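Local coordinates for protein putative fimbrium tip subunit Fim1C (Bacteroides ovatus, PDB 4EPS) that is probably a component of the fimbrial tip, part of the filamentous cell-surface appendages that mediate adhesion and biofilm formation, at residues A[439-444]-A[463-468]. Sequence-based numbering, arbitrary orientation.
Sequences ALQDKD and MDISAT
Two loops whose closest CA atoms, Gln441 CA and Ile465 CA, are 9.5 Å apart meet through the ends of four side chains, and one of the two touches sets an amide nitrogen against a methyl: Gln441 NE2 lies 3.8 Å from Ile465 CD1. The other touch is apolar. Leu440 CD1 is 3.6 Å from Met463 CE, the side chains crossing at about a right angle; Met463, a selenomethionine, has CG anti to its backbone N (chi1 -163°) and runs straight on to SE and CE, which carries the terminal methyl across to the leucine. Tyr485 of strand 479-485 touches Leu440, Gln441 and Met463, and so packs against both loops. Segment 439-444 precedes helix 446-458; 463-468, which follows the helix, returns to its N-terminal turn, where Met463 meets Leu447 and Ile465 meets Glu448. In the amide of Gln441, OE1 accepts from Leu447 N in the first turn of the helix and from Asp442 N in its own loop at 3.0 Å (N-H...O 138°), while NE2 donates to Asn445 OD1 just before the helix and Ser486 O just after strand 479-485. A leucine at Gln441 would probably leave Ser486 O and Leu447 N without these partners. Ile465 itself sits second in a type I beta turn, Asp464 to Ala467, with Ala467 N bonded to Asp464 O, combined with an Asx turn in which Asp464 OD1 takes Ser466 N at 3.0 Å from above the carboxylate plane.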
loop_
_atom_site.group_PDB
_atom_site.type_symbol
_atom_site.label_atom_id
_atom_site.label_comp_id
_atom_site.label_asym_id
_atom_site.label_seq_id
_atom_site.Cartn_x
_atom_site.Cartn_y
_atom_site.Cartn_z
ATOM N N ALA A 439 11.812 -23.503 -9.253
ATOM C CA ALA A 439 11.620 -22.318 -8.399
ATOM C C ALA A 439 10.295 -22.323 -7.608
ATOM O O ALA A 439 10.147 -21.513 -6.691
ATOM C CB ALA A 439 11.736 -21.045 -9.235
ATOM N N LEU A 440 9.338 -23.220 -7.930
ATOM C CA LEU A 440 8.096 -23.360 -7.159
ATOM C C LEU A 440 8.350 -23.866 -5.730
ATOM O O LEU A 440 7.509 -23.682 -4.852
ATOM C CB LEU A 440 7.126 -24.328 -7.849
ATOM C CG LEU A 440 6.580 -23.850 -9.213
ATOM C CD1 LEU A 440 5.667 -24.896 -9.808
ATOM C CD2 LEU A 440 5.783 -22.549 -9.055
ATOM N N GLN A 441 9.468 -24.550 -5.513
ATOM C CA GLN A 441 9.751 -25.094 -4.188
ATOM C C GLN A 441 10.958 -24.397 -3.567
ATOM O O GLN A 441 11.902 -24.020 -4.262
ATOM C CB GLN A 441 9.986 -26.635 -4.298
ATOM C CG GLN A 441 10.246 -27.395 -2.962
ATOM C CD GLN A 441 9.084 -27.262 -1.979
ATOM O OE1 GLN A 441 8.664 -26.159 -1.631
ATOM N NE2 GLN A 441 8.569 -28.374 -1.486
ATOM N N ASP A 442 10.932 -24.218 -2.240
ATOM C CA ASP A 442 12.081 -23.671 -1.524
ATOM C C ASP A 442 12.293 -24.484 -0.234
ATOM O O ASP A 442 11.539 -25.422 0.030
ATOM C CB ASP A 442 11.928 -22.152 -1.262
ATOM C CG ASP A 442 10.804 -21.729 -0.318
ATOM O OD1 ASP A 442 10.219 -22.613 0.360
ATOM O OD2 ASP A 442 10.514 -20.519 -0.254
ATOM N N LYS A 443 13.304 -24.110 0.574
ATOM C CA LYS A 443 13.677 -24.818 1.806
ATOM C C LYS A 443 12.568 -24.796 2.867
ATOM O O LYS A 443 12.559 -25.672 3.731
ATOM C CB LYS A 443 14.992 -24.233 2.386
ATOM C CG LYS A 443 14.893 -22.782 2.875
ATOM C CD LYS A 443 16.268 -22.148 3.122
ATOM C CE LYS A 443 16.173 -20.755 3.709
ATOM N NZ LYS A 443 15.452 -19.809 2.811
ATOM N N ASP A 444 11.640 -23.823 2.790
ATOM C CA ASP A 444 10.498 -23.703 3.710
ATOM C C ASP A 444 9.210 -24.355 3.144
ATOM O O ASP A 444 8.113 -24.033 3.605
ATOM C CB ASP A 444 10.241 -22.223 4.054
ATOM C CG ASP A 444 11.391 -21.603 4.840
ATOM O OD1 ASP A 444 12.065 -22.339 5.577
ATOM O OD2 ASP A 444 11.686 -20.415 4.620
HETATM N N MSE A 463 -1.170 -29.617 -6.089
HETATM C CA MSE A 463 0.049 -30.039 -6.745
HETATM C C MSE A 463 0.661 -31.139 -5.865
HETATM O O MSE A 463 1.124 -30.847 -4.767
HETATM C CB MSE A 463 0.943 -28.809 -6.906
HETATM C CG MSE A 463 2.015 -29.005 -7.881
HETATM SE SE MSE A 463 3.017 -27.353 -8.051
HETATM C CE MSE A 463 4.323 -28.162 -9.220
ATOM N N ASP A 464 0.562 -32.415 -6.292
ATOM C CA ASP A 464 1.108 -33.530 -5.502
ATOM C C ASP A 464 2.643 -33.418 -5.489
ATOM O O ASP A 464 3.290 -33.442 -6.546
ATOM C CB ASP A 464 0.612 -34.869 -6.061
ATOM C CG ASP A 464 1.093 -36.147 -5.376
ATOM O OD1 ASP A 464 1.841 -36.048 -4.373
ATOM O OD2 ASP A 464 0.737 -37.245 -5.859
ATOM N N ILE A 465 3.213 -33.253 -4.281
ATOM C CA ILE A 465 4.665 -33.107 -4.084
ATOM C C ILE A 465 5.435 -34.370 -4.552
ATOM O O ILE A 465 6.615 -34.251 -4.840
ATOM C CB ILE A 465 4.986 -32.773 -2.597
ATOM C CG1 ILE A 465 6.387 -32.154 -2.439
ATOM C CG2 ILE A 465 4.734 -33.995 -1.641
ATOM C CD1 ILE A 465 6.774 -31.652 -0.996
ATOM N N SER A 466 4.770 -35.550 -4.625
ATOM C CA SER A 466 5.413 -36.812 -5.025
ATOM C C SER A 466 5.265 -37.077 -6.534
ATOM O O SER A 466 5.787 -38.076 -7.035
ATOM C CB SER A 466 4.821 -37.980 -4.233
ATOM O OG SER A 466 3.441 -38.143 -4.511
ATOM N N ALA A 467 4.550 -36.199 -7.267
ATOM C CA ALA A 467 4.359 -36.383 -8.708
ATOM C C ALA A 467 5.594 -35.903 -9.509
ATOM O O ALA A 467 6.496 -35.262 -8.965
ATOM C CB ALA A 467 3.117 -35.633 -9.173
ATOM N N THR A 468 5.612 -36.230 -10.806
ATOM C CA THR A 468 6.682 -35.865 -11.732
ATOM C C THR A 468 6.063 -34.937 -12.746
ATOM O O THR A 468 5.021 -35.264 -13.296
ATOM C CB THR A 468 7.314 -37.115 -12.350
ATOM O OG1 THR A 468 7.888 -37.890 -11.285
ATOM C CG2 THR A 468 8.427 -36.751 -13.352
#